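Laccase (Botrytis aclada, PDB 3SQR) oxidises phenolic compounds such as hydroquinones while reducing dioxygen to water at its copper centres, and is probably used in degrading lignin and detoxifying its products. Local coordinates at residues W448-W462 and A503-L516. Numbering follows the deposited sequence.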
loop_
_atom_site.group_PDB
_atom_site.type_symbol
_atom_site.label_atom_id
_atom_site.label_comp_id
_atom_site.label_asym_id
_atom_site.label_seq_id
_atom_site.Cartn_x
_atom_site.Cartn_y
_atom_site.Cartn_z
ATOM N N TRP A 448 17.273 -17.143 5.823
ATOM C CA TRP A 448 15.860 -16.752 5.759
ATOM C C TRP A 448 15.280 -16.592 7.130
ATOM O O TRP A 448 15.759 -17.196 8.128
ATOM C CB TRP A 448 15.053 -17.778 4.997
ATOM C CG TRP A 448 15.382 -17.845 3.609
ATOM C CD1 TRP A 448 16.475 -18.435 3.054
ATOM C CD2 TRP A 448 14.594 -17.333 2.519
ATOM N NE1 TRP A 448 16.430 -18.312 1.692
ATOM C CE2 TRP A 448 15.310 -17.601 1.336
ATOM C CE3 TRP A 448 13.400 -16.639 2.434
ATOM C CZ2 TRP A 448 14.833 -17.255 0.081
ATOM C CZ3 TRP A 448 12.928 -16.283 1.192
ATOM C CH2 TRP A 448 13.644 -16.589 0.028
ATOM N N VAL A 449 14.255 -15.738 7.200
ATOM C CA VAL A 449 13.416 -15.638 8.365
ATOM C C VAL A 449 11.983 -15.972 7.985
ATOM O O VAL A 449 11.554 -15.573 6.910
ATOM C CB VAL A 449 13.485 -14.256 9.042
ATOM C CG1 VAL A 449 13.169 -13.121 8.077
ATOM C CG2 VAL A 449 12.517 -14.226 10.214
ATOM N N VAL A 450 11.316 -16.787 8.807
ATOM C CA VAL A 450 9.849 -16.931 8.757
ATOM C C VAL A 450 9.318 -16.160 9.956
ATOM O O VAL A 450 9.708 -16.361 11.126
ATOM C CB VAL A 450 9.347 -18.343 8.768
ATOM C CG1 VAL A 450 7.788 -18.367 8.997
ATOM C CG2 VAL A 450 9.696 -19.045 7.500
ATOM N N TYR A 451 8.484 -15.177 9.649
ATOM C CA TYR A 451 7.907 -14.335 10.648
ATOM C C TYR A 451 6.450 -14.729 10.717
ATOM O O TYR A 451 5.721 -14.710 9.701
ATOM C CB TYR A 451 8.030 -12.854 10.266
ATOM C CG TYR A 451 7.375 -11.927 11.224
ATOM C CD1 TYR A 451 7.917 -11.672 12.471
ATOM C CD2 TYR A 451 6.200 -11.251 10.878
ATOM C CE1 TYR A 451 7.327 -10.794 13.331
ATOM C CE2 TYR A 451 5.603 -10.389 11.758
ATOM C CZ TYR A 451 6.168 -10.153 12.979
ATOM O OH TYR A 451 5.550 -9.277 13.849
ATOM N N VAL A 452 6.037 -15.164 11.899
ATOM C CA VAL A 452 4.657 -15.596 12.113
ATOM C C VAL A 452 4.010 -14.535 12.981
ATOM O O VAL A 452 4.451 -14.258 14.057
ATOM C CB VAL A 452 4.539 -16.996 12.842
ATOM C CG1 VAL A 452 3.047 -17.319 13.091
ATOM C CG2 VAL A 452 5.097 -18.132 11.990
ATOM N N ILE A 453 2.920 -13.965 12.495
ATOM C CA ILE A 453 2.210 -13.009 13.276
ATOM C C ILE A 453 0.816 -13.608 13.502
ATOM O O ILE A 453 0.153 -14.075 12.580
ATOM C CB ILE A 453 2.148 -11.615 12.610
ATOM C CG1 ILE A 453 1.427 -10.641 13.550
ATOM C CG2 ILE A 453 1.578 -11.700 11.187
ATOM C CD1 ILE A 453 1.592 -9.173 13.178
ATOM N N GLU A 454 0.465 -13.665 14.767
ATOM C CA GLU A 454 -0.753 -14.286 15.245
ATOM C C GLU A 454 -1.737 -13.276 15.696
ATOM O O GLU A 454 -1.409 -12.310 16.398
ATOM C CB GLU A 454 -0.441 -15.162 16.454
ATOM C CG GLU A 454 0.514 -16.263 16.190
ATOM C CD GLU A 454 0.652 -17.109 17.440
ATOM O OE1 GLU A 454 -0.403 -17.516 17.976
ATOM O OE2 GLU A 454 1.807 -17.306 17.877
ATOM N N ASP A 455 -2.965 -13.495 15.326
ATOM C CA ASP A 455 -4.041 -12.652 15.853
ATOM C C ASP A 455 -4.591 -13.261 17.133
ATOM O O ASP A 455 -5.405 -14.158 17.045
ATOM C CB ASP A 455 -5.176 -12.572 14.832
ATOM C CG ASP A 455 -6.331 -11.610 15.291
ATOM O OD1 ASP A 455 -6.162 -11.025 16.348
ATOM O OD2 ASP A 455 -7.359 -11.493 14.604
ATOM N N LEU A 456 -4.256 -12.693 18.278
ATOM C CA LEU A 456 -4.769 -13.152 19.566
ATOM C C LEU A 456 -5.709 -12.099 20.098
ATOM O O LEU A 456 -5.922 -12.027 21.296
ATOM C CB LEU A 456 -3.624 -13.404 20.574
ATOM C CG LEU A 456 -2.552 -14.453 20.204
ATOM C CD1 LEU A 456 -1.719 -14.864 21.445
ATOM C CD2 LEU A 456 -3.106 -15.702 19.540
ATOM N N THR A 457 -6.229 -11.237 19.230
ATOM C CA THR A 457 -7.050 -10.123 19.691
ATOM C C THR A 457 -8.467 -10.549 19.992
ATOM O O THR A 457 -9.192 -9.826 20.686
ATOM C CB THR A 457 -7.173 -8.964 18.659
ATOM O OG1 THR A 457 -7.876 -9.459 17.521
ATOM C CG2 THR A 457 -5.798 -8.449 18.288
ATOM N N GLY A 458 -8.890 -11.650 19.376
ATOM C CA GLY A 458 -10.263 -12.084 19.485
ATOM C C GLY A 458 -11.235 -11.408 18.564
ATOM O O GLY A 458 -12.387 -11.806 18.498
ATOM N N PHE A 459 -10.802 -10.387 17.812
ATOM C CA PHE A 459 -11.754 -9.584 17.040
ATOM C C PHE A 459 -11.983 -10.152 15.656
ATOM O O PHE A 459 -12.932 -9.801 14.970
ATOM C CB PHE A 459 -11.244 -8.166 16.924
ATOM C CG PHE A 459 -11.051 -7.487 18.222
ATOM C CD1 PHE A 459 -12.049 -7.433 19.180
ATOM C CD2 PHE A 459 -9.834 -6.873 18.502
ATOM C CE1 PHE A 459 -11.848 -6.763 20.390
ATOM C CE2 PHE A 459 -9.635 -6.226 19.721
ATOM C CZ PHE A 459 -10.636 -6.169 20.651
ATOM N N GLY A 460 -11.105 -11.054 15.212
ATOM C CA GLY A 460 -11.340 -11.655 13.948
ATOM C C GLY A 460 -11.298 -10.668 12.756
ATOM O O GLY A 460 -11.872 -10.957 11.707
ATOM N N ILE A 461 -10.550 -9.574 12.902
ATOM C CA ILE A 461 -10.322 -8.637 11.779
ATOM C C ILE A 461 -9.220 -9.184 10.852
ATOM O O ILE A 461 -8.239 -9.712 11.344
ATOM C CB ILE A 461 -9.926 -7.254 12.258
ATOM C CG1 ILE A 461 -11.116 -6.540 12.988
ATOM C CG2 ILE A 461 -9.491 -6.415 11.003
ATOM C CD1 ILE A 461 -10.707 -5.449 13.989
ATOM N N TRP A 462 -9.387 -9.077 9.533
ATOM C CA TRP A 462 -8.305 -9.478 8.592
ATOM C C TRP A 462 -7.391 -8.276 8.291
ATOM O O TRP A 462 -7.808 -7.355 7.554
ATOM C CB TRP A 462 -8.919 -10.017 7.289
ATOM C CG TRP A 462 -9.545 -11.340 7.458
ATOM C CD1 TRP A 462 -10.601 -11.644 8.260
ATOM C CD2 TRP A 462 -9.165 -12.565 6.808
ATOM N NE1 TRP A 462 -10.932 -12.971 8.123
ATOM C CE2 TRP A 462 -10.044 -13.566 7.265
ATOM C CE3 TRP A 462 -8.176 -12.900 5.889
ATOM C CZ2 TRP A 462 -9.960 -14.891 6.838
ATOM C CZ3 TRP A 462 -8.085 -14.246 5.450
ATOM C CH2 TRP A 462 -8.977 -15.209 5.930
ATOM N N ALA A 503 -2.886 -10.369 4.206
ATOM C CA ALA A 503 -3.781 -10.381 5.334
ATOM C C ALA A 503 -3.325 -11.292 6.437
ATOM O O ALA A 503 -3.001 -12.460 6.184
ATOM C CB ALA A 503 -5.194 -10.811 4.879
ATOM N N LEU A 504 -3.290 -10.753 7.640
ATOM C CA LEU A 504 -3.327 -11.572 8.854
ATOM C C LEU A 504 -4.791 -11.985 9.030
ATOM O O LEU A 504 -5.647 -11.159 9.334
ATOM C CB LEU A 504 -2.880 -10.791 10.061
ATOM C CG LEU A 504 -3.195 -11.348 11.441
ATOM C CD1 LEU A 504 -2.623 -12.747 11.606
ATOM C CD2 LEU A 504 -2.652 -10.346 12.486
ATOM N N PRO A 505 -5.074 -13.273 8.858
ATOM C CA PRO A 505 -6.498 -13.666 8.979
ATOM C C PRO A 505 -7.044 -13.438 10.344
ATOM O O PRO A 505 -6.412 -13.746 11.290
ATOM C CB PRO A 505 -6.468 -15.167 8.680
ATOM C CG PRO A 505 -5.268 -15.311 7.766
ATOM C CD PRO A 505 -4.255 -14.412 8.435
ATOM N N GLY A 506 -8.296 -12.982 10.419
ATOM C CA GLY A 506 -8.947 -12.775 11.663
ATOM C C GLY A 506 -8.972 -14.074 12.456
ATOM O O GLY A 506 -9.410 -15.108 11.944
ATOM N N ASN A 507 -8.424 -13.947 13.655
ATOM C CA ASN A 507 -8.233 -15.023 14.663
ATOM C C ASN A 507 -7.301 -16.114 14.181
ATOM O O ASN A 507 -7.265 -17.206 14.773
ATOM C CB ASN A 507 -9.596 -15.611 15.052
ATOM C CG ASN A 507 -10.485 -14.582 15.726
ATOM O OD1 ASN A 507 -10.018 -13.773 16.519
ATOM N ND2 ASN A 507 -11.784 -14.609 15.424
ATOM N N GLY A 508 -6.490 -15.798 13.185
ATOM C CA GLY A 508 -5.567 -16.762 12.632
ATOM C C GLY A 508 -4.142 -16.304 12.677
ATOM O O GLY A 508 -3.742 -15.586 13.579
ATOM N N TYR A 509 -3.351 -16.803 11.744
ATOM C CA TYR A 509 -1.956 -16.362 11.653
ATOM C C TYR A 509 -1.490 -16.258 10.210
ATOM O O TYR A 509 -2.001 -16.864 9.286
ATOM C CB TYR A 509 -1.053 -17.285 12.494
ATOM C CG TYR A 509 -0.981 -18.675 11.964
ATOM C CD1 TYR A 509 -1.874 -19.657 12.375
ATOM C CD2 TYR A 509 0.043 -19.045 11.073
ATOM C CE1 TYR A 509 -1.792 -20.934 11.872
ATOM C CE2 TYR A 509 0.123 -20.305 10.577
ATOM C CZ TYR A 509 -0.791 -21.251 10.984
ATOM O OH TYR A 509 -0.644 -22.522 10.480
ATOM N N LEU A 510 -0.480 -15.424 10.044
ATOM C CA LEU A 510 0.170 -15.228 8.797
ATOM C C LEU A 510 1.644 -15.515 9.031
ATOM O O LEU A 510 2.241 -14.944 9.936
ATOM C CB LEU A 510 -0.046 -13.787 8.371
ATOM C CG LEU A 510 0.753 -13.329 7.167
ATOM C CD1 LEU A 510 0.284 -14.064 5.859
ATOM C CD2 LEU A 510 0.706 -11.791 7.016
ATOM N N ALA A 511 2.167 -16.433 8.224
ATOM C CA ALA A 511 3.569 -16.789 8.289
ATOM C C ALA A 511 4.174 -16.330 6.972
ATOM O O ALA A 511 3.834 -16.837 5.911
ATOM C CB ALA A 511 3.732 -18.328 8.491
ATOM N N ILE A 512 5.062 -15.342 7.080
ATOM C CA ILE A 512 5.720 -14.739 5.929
ATOM C C ILE A 512 7.210 -14.925 6.049
ATOM O O ILE A 512 7.787 -14.664 7.087
ATOM C CB ILE A 512 5.360 -13.223 5.780
ATOM C CG1 ILE A 512 5.679 -12.426 7.014
ATOM C CG2 ILE A 512 3.898 -13.042 5.329
ATOM C CD1 ILE A 512 5.668 -10.909 6.759
ATOM N N ALA A 513 7.815 -15.369 4.981
ATOM C CA ALA A 513 9.253 -15.573 4.906
ATOM C C ALA A 513 9.899 -14.496 4.051
ATOM O O ALA A 513 9.343 -14.059 3.041
ATOM C CB ALA A 513 9.532 -16.959 4.280
ATOM N N PHE A 514 11.094 -14.079 4.441
ATOM C CA PHE A 514 11.921 -13.266 3.554
ATOM C C PHE A 514 13.385 -13.514 3.872
ATOM O O PHE A 514 13.696 -14.103 4.896
ATOM C CB PHE A 514 11.555 -11.789 3.693
ATOM C CG PHE A 514 11.644 -11.263 5.093
ATOM C CD1 PHE A 514 10.557 -11.331 5.957
ATOM C CD2 PHE A 514 12.812 -10.625 5.558
ATOM C CE1 PHE A 514 10.626 -10.887 7.196
ATOM C CE2 PHE A 514 12.846 -10.106 6.819
ATOM C CZ PHE A 514 11.749 -10.216 7.633
ATOM N N LYS A 515 14.232 -13.238 2.888
ATOM C CA LYS A 515 15.659 -13.488 2.971
ATOM C C LYS A 515 16.371 -12.306 3.560
ATOM O O LYS A 515 16.008 -11.122 3.317
ATOM C CB LYS A 515 16.180 -13.777 1.580
ATOM C CG LYS A 515 17.564 -14.403 1.615
ATOM C CD LYS A 515 17.961 -14.894 0.309
ATOM C CE LYS A 515 19.359 -15.506 0.428
ATOM N NZ LYS A 515 19.844 -15.818 -0.927
ATOM N N LEU A 516 17.420 -12.595 4.334
ATOM C CA LEU A 516 18.254 -11.560 4.873
ATOM C C LEU A 516 19.117 -11.005 3.764
ATOM O O LEU A 516 20.250 -11.432 3.557
ATOM C CB LEU A 516 19.081 -12.144 6.058
ATOM C CG LEU A 516 18.319 -12.187 7.388
ATOM C CD1 LEU A 516 16.941 -12.645 7.227
ATOM C CD2 LEU A 516 19.074 -13.054 8.439
HETATM O O HOH W 1 -7.934 -14.038 18.153
HETATM O O HOH W 2 -4.929 -16.977 16.632
HETATM O O HOH W 3 -13.738 -12.819 16.545
#
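V449 lays its CG1 methyl over the centre of the F514 ring, 3.3 Å from the ring centroid. The two residues form an antiparallel hydrogen-bonded pair, which puts both side chains on the face they share with Y451, I512, I453 and L510; chi1 of 55° and 56°, between backbone N and carbonyl carbon, then folds methyl and ring onto each other. On the reverse face V450 and V452 rest their CG2 methyls on the CB atoms of A513 and A511. At the W448–K515 end of the pair W448 turns its six-membered ring under the extended aliphatic chain of K515, whose CB sits 3.8 Å from the ring centroid in a CH-pi contact. Between these layers paired backbone bonds join the antiparallel strands 448-455 and 509-515, among them Y451 N to I512 O (2.7 Å).

At the end of strand 448-455, D455 N reaches G508 O of the type II turn 505-508 at 2.8 Å, while D455 OD2 takes the amide N of N507, also at 2.8 Å, from above the carboxylate plane. OD1 accepts T457 N, an Asx turn, and also the T457 hydroxyl through its syn lone pair, so bonds at both oxygens restrain the carboxylate's rotation. One water links N507 OD1 to D455 O and G458 N. W462 then spreads its indole across the same turn, P505 CA lying 3.7 Å from the six-membered ring centroid, with A503 CB at the edge.

I461 packs near the type 1 copper ligands H463 and H531. Loop 456-462 and turn 505-508 carry the two chains between one sheet and the second, where 501-504 is the edge strand beside 463-467, and pack together through W462, P505 and G506, as fits the cupredoxin-like Greek-key beta sandwich of multicopper oxidases.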